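Local coordinates for designed Anbu Protein (Synthetic construct, PDB 5LOY), which is a designed consensus form of Anbu, the ancestral beta subunit of the proteasome family, which assembles helically and probably acts in protein degradation as a hydrolase, at residues L46-A49 against T54-A57; H205-R208 against D212-Y215. All coordinates share one frame; numbering follows the deposited sequence.

How the contacts relate
Contact 1 is buried and contact 2 only partly so, and no helix or strand is common to the two. The first joins strand 42-50 to helix 52-62 on the five-stranded sheet; the second joins strand 205-209, on the six-stranded sheet, to the start of helix 214-232. Each links a strand to the helix that follows it after a short turn. The chemistry differs with the place: contact 1 is van der Waals packing of two threonines and the backbone of Ala-49, with no hydrogen bond across it, whereas contact 2 is a two-pronged salt bridge beside the second subunit. Their centres lie about 23 Å apart and their nearest atoms about 8 Å, without touching.

Contact 1: residues L46-A49 against T54-A57; sequences LLTA and TTQA
Thr-48 and Thr-55 bring the two backbones closest, with 6.5 Å between the CA atoms of the pair. The extended chain of 46-49 belongs to strand 42-50, and after a very short turn it passes into helix 52-62, so that 54-57, in the first turns of the helix, lies back beside the strand that led to it. Asn-51 sits at the bend and accepts a hydrogen bond from the backbone N of Thr-54 through its OD1.

Both threonines direct their CB atoms toward the facing segment. Thr-48 CB lies 4.0 Å from Thr-55 CB and equally far from Thr-55 CG2, a contact of carbon alongside carbon in which the branch point of one residue fills in against the other. The methyl of Thr-55 reaches on to the next residue of the strand, its CG2 3.6 Å from Ala-49 O. In Thr-55 the hydroxyl stands between the backbone N and the carbonyl carbon (chi1 64°), a position from which OG1 reaches back to the carbonyl O of Leu-52, one turn earlier in the helix. That internal bond occupies the polar branch and fixes the rotation of the side chain, with its methyl presented to the strand. Ala-49 turns its own methyl away from the helix, where it touches Thr-1, the N-terminal residue; in active proteasomal beta subunits that position carries the nucleophile. Alanine suits the place because its single methyl is enough for that contact. Thr-48 also packs on Phe-112 of strand 110-118, which is paired with its own strand.

No hydrogen bond crosses between the segments. Threonine suits position 55 because its hydroxyl is bonded within the helix while its methyl and CB are turned to the strand, where Thr-48 CB supplies the facing carbon; adhesion here is therefore van der Waals contact rather than polar pairing.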
loop_
_atom_site.group_PDB
_atom_site.type_symbol
_atom_site.label_atom_id
_atom_site.label_comp_id
_atom_site.label_asym_id
_atom_site.label_seq_id
_atom_site.Cartn_x
_atom_site.Cartn_y
_atom_site.Cartn_z
ATOM N N LEU A 46 11.586 2.133 -21.207
ATOM C CA LEU A 46 10.123 2.150 -21.115
ATOM C C LEU A 46 9.608 0.982 -20.257
ATOM O O LEU A 46 9.934 -0.169 -20.518
ATOM C CB LEU A 46 9.533 2.086 -22.524
ATOM C CG LEU A 46 8.008 2.031 -22.674
ATOM C CD1 LEU A 46 7.362 3.336 -22.227
ATOM C CD2 LEU A 46 7.633 1.749 -24.111
ATOM N N LEU A 47 8.831 1.285 -19.223
ATOM C CA LEU A 47 8.219 0.269 -18.382
ATOM C C LEU A 47 6.714 0.314 -18.615
ATOM O O LEU A 47 6.131 1.403 -18.685
ATOM C CB LEU A 47 8.517 0.517 -16.901
ATOM C CG LEU A 47 9.958 0.825 -16.496
ATOM C CD1 LEU A 47 10.045 1.120 -15.002
ATOM C CD2 LEU A 47 10.916 -0.302 -16.856
ATOM N N THR A 48 6.108 -0.874 -18.671
ATOM C CA THR A 48 4.699 -1.034 -18.967
ATOM C C THR A 48 3.834 -1.596 -17.817
ATOM O O THR A 48 4.299 -2.374 -16.988
ATOM C CB THR A 48 4.515 -1.969 -20.171
ATOM O OG1 THR A 48 4.888 -3.302 -19.816
ATOM C CG2 THR A 48 5.371 -1.510 -21.320
ATOM N N ALA A 49 2.561 -1.219 -17.798
ATOM C CA ALA A 49 1.594 -1.804 -16.866
ATOM C C ALA A 49 0.188 -1.771 -17.445
ATOM O O ALA A 49 -0.132 -0.923 -18.280
ATOM C CB ALA A 49 1.615 -1.045 -15.569
ATOM N N THR A 54 -3.010 -4.337 -24.830
ATOM C CA THR A 54 -2.829 -2.917 -25.072
ATOM C C THR A 54 -1.343 -2.529 -25.040
ATOM O O THR A 54 -0.864 -1.879 -25.957
ATOM C CB THR A 54 -3.614 -2.099 -24.040
ATOM O OG1 THR A 54 -4.991 -2.414 -24.173
ATOM C CG2 THR A 54 -3.421 -0.600 -24.242
ATOM N N THR A 55 -0.604 -2.947 -24.014
ATOM C CA THR A 55 0.811 -2.572 -23.967
ATOM C C THR A 55 1.588 -3.131 -25.168
ATOM O O THR A 55 2.406 -2.432 -25.732
ATOM C CB THR A 55 1.505 -2.972 -22.663
ATOM O OG1 THR A 55 1.502 -4.389 -22.547
ATOM C CG2 THR A 55 0.786 -2.363 -21.500
ATOM N N GLN A 56 1.315 -4.364 -25.561
ATOM C CA GLN A 56 2.013 -4.955 -26.688
ATOM C C GLN A 56 1.690 -4.216 -27.980
ATOM O O GLN A 56 2.540 -4.123 -28.848
ATOM C CB GLN A 56 1.662 -6.439 -26.871
ATOM C CG GLN A 56 2.297 -7.359 -25.861
ATOM C CD GLN A 56 2.113 -8.851 -26.178
ATOM O OE1 GLN A 56 1.208 -9.253 -26.910
ATOM N NE2 GLN A 56 2.993 -9.677 -25.620
ATOM N N ALA A 57 0.462 -3.718 -28.114
ATOM C CA ALA A 57 0.076 -2.980 -29.308
ATOM C C ALA A 57 0.722 -1.580 -29.350
ATOM O O ALA A 57 1.078 -1.091 -30.419
ATOM C CB ALA A 57 -1.422 -2.879 -29.411
#

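Contact 2: residues H205-R208 against D212-Y215; sequences HRRR and DDPY
Arg-207 and Asp-213 approach from opposite directions and meet end-on, the two terminal nitrogens of the guanidinium facing the two oxygens of the carboxylate. Arg-207 NH1 donates to Asp-213 OD1 at 3.0 Å, and Arg-207 NH2 donates to Asp-213 OD2 at 3.0 Å; both bonds are nearly straight, and both acceptor oxygens lie close to the guanidinium plane. The match is not flat, however: the planes of the two groups are turned 48° apart. OD2 is met on its syn side with a moderate tilt, whereas NH1 comes to OD1 from above the carboxylate, 51° out of its plane. Arginine suits the strand position because its long chain, extended from CG to NE, spans the distance to the helix start and ends in two parallel donors.

Aspartate suits its side for a second reason. Asp-213 is the N-cap of helix 214-232, and its OD2 also accepts from the backbone N of Phe-216, so one oxygen serves both salt bridge and cap. The arginine and the helix end would probably both favour the charged carboxylate. Arg-207 NH2 also lies 4.1 Å from Tyr-215 CB, a looser contact beside the ion pair. The tyrosine hydroxyl is hydrogen-bonded to Pro-235 O of the second subunit.

Trp-239 of the second subunit packs on Arg-207 and stacks with His-205. Within the chain, Tyr-215 lies on Lys-171 and Leu-174 of helix 166-183, and the salt bridge ties strand 205-209, paired antiparallel with strand 191-197, to the head of helix 214-232.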
loop_
_atom_site.group_PDB
_atom_site.type_symbol
_atom_site.label_atom_id
_atom_site.label_comp_id
_atom_site.label_asym_id
_atom_site.label_seq_id
_atom_site.Cartn_x
_atom_site.Cartn_y
_atom_site.Cartn_z
ATOM N N HIS A 205 24.582 -0.941 -16.102
ATOM C CA HIS A 205 24.214 -2.154 -15.394
ATOM C C HIS A 205 22.756 -2.515 -15.648
ATOM O O HIS A 205 21.845 -1.694 -15.488
ATOM C CB HIS A 205 24.466 -2.070 -13.882
ATOM C CG HIS A 205 25.884 -1.736 -13.508
ATOM N ND1 HIS A 205 26.252 -0.636 -12.747
ATOM C CD2 HIS A 205 27.029 -2.406 -13.773
ATOM C CE1 HIS A 205 27.567 -0.643 -12.584
ATOM N NE2 HIS A 205 28.059 -1.708 -13.192
ATOM N N ARG A 206 22.543 -3.755 -16.064
ATOM C CA ARG A 206 21.210 -4.260 -16.317
ATOM C C ARG A 206 21.219 -5.760 -16.096
ATOM O O ARG A 206 22.045 -6.468 -16.669
ATOM C CB ARG A 206 20.786 -3.899 -17.733
ATOM C CG ARG A 206 20.001 -4.935 -18.514
ATOM C CD ARG A 206 18.535 -4.641 -18.635
ATOM N NE ARG A 206 18.140 -4.650 -20.046
ATOM C CZ ARG A 206 16.924 -4.957 -20.503
ATOM N NH1 ARG A 206 16.691 -4.904 -21.815
ATOM N NH2 ARG A 206 15.934 -5.303 -19.667
ATOM N N ARG A 207 20.317 -6.241 -15.250
ATOM C CA ARG A 207 20.153 -7.677 -15.101
ATOM C C ARG A 207 18.767 -8.131 -14.681
ATOM O O ARG A 207 17.906 -7.334 -14.326
ATOM C CB ARG A 207 21.209 -8.264 -14.159
ATOM C CG ARG A 207 21.031 -7.943 -12.692
ATOM C CD ARG A 207 22.251 -8.452 -11.921
ATOM N NE ARG A 207 22.031 -8.430 -10.472
ATOM C CZ ARG A 207 21.655 -9.475 -9.724
ATOM N NH1 ARG A 207 21.438 -10.668 -10.263
ATOM N NH2 ARG A 207 21.488 -9.310 -8.419
ATOM N N ARG A 208 18.599 -9.444 -14.773
ATOM C CA ARG A 208 17.414 -10.158 -14.386
ATOM C C ARG A 208 17.679 -10.863 -13.032
ATOM O O ARG A 208 18.700 -11.505 -12.834
ATOM C CB ARG A 208 17.072 -11.141 -15.511
ATOM C CG ARG A 208 15.931 -12.115 -15.230
ATOM C CD ARG A 208 15.193 -12.563 -16.504
ATOM N NE ARG A 208 14.070 -11.670 -16.827
ATOM C CZ ARG A 208 13.012 -12.015 -17.557
ATOM N NH1 ARG A 208 12.936 -13.226 -18.078
ATOM N NH2 ARG A 208 12.029 -11.136 -17.780
ATOM N N ASP A 212 16.363 -17.681 -7.446
ATOM C CA ASP A 212 17.619 -18.224 -6.925
ATOM C C ASP A 212 18.718 -17.186 -6.712
ATOM O O ASP A 212 19.791 -17.533 -6.240
ATOM C CB ASP A 212 18.155 -19.281 -7.890
ATOM C CG ASP A 212 17.249 -20.509 -7.988
ATOM O OD1 ASP A 212 16.661 -20.914 -6.950
ATOM O OD2 ASP A 212 17.133 -21.063 -9.103
ATOM N N ASP A 213 18.464 -15.914 -7.025
ATOM C CA ASP A 213 19.524 -14.918 -6.979
ATOM C C ASP A 213 20.116 -14.772 -5.577
ATOM O O ASP A 213 19.409 -14.381 -4.658
ATOM C CB ASP A 213 19.030 -13.557 -7.441
ATOM C CG ASP A 213 20.162 -12.568 -7.585
ATOM O OD1 ASP A 213 21.114 -12.882 -8.319
ATOM O OD2 ASP A 213 20.115 -11.485 -6.958
ATOM N N PRO A 214 21.420 -15.062 -5.414
ATOM C CA PRO A 214 22.029 -14.978 -4.080
ATOM C C PRO A 214 21.925 -13.600 -3.453
ATOM O O PRO A 214 21.596 -13.499 -2.291
ATOM C CB PRO A 214 23.492 -15.345 -4.333
ATOM C CG PRO A 214 23.445 -16.238 -5.529
ATOM C CD PRO A 214 22.353 -15.651 -6.396
ATOM N N TYR A 215 22.181 -12.544 -4.211
ATOM C CA TYR A 215 22.149 -11.216 -3.628
ATOM C C TYR A 215 20.746 -10.875 -3.104
ATOM O O TYR A 215 20.607 -10.411 -1.950
ATOM C CB TYR A 215 22.611 -10.139 -4.601
ATOM C CG TYR A 215 22.439 -8.741 -4.030
ATOM C CD1 TYR A 215 23.243 -8.281 -2.999
ATOM C CD2 TYR A 215 21.459 -7.899 -4.503
ATOM C CE1 TYR A 215 23.079 -7.017 -2.475
ATOM C CE2 TYR A 215 21.290 -6.626 -4.000
ATOM C CZ TYR A 215 22.094 -6.185 -2.986
ATOM O OH TYR A 215 21.883 -4.903 -2.487
#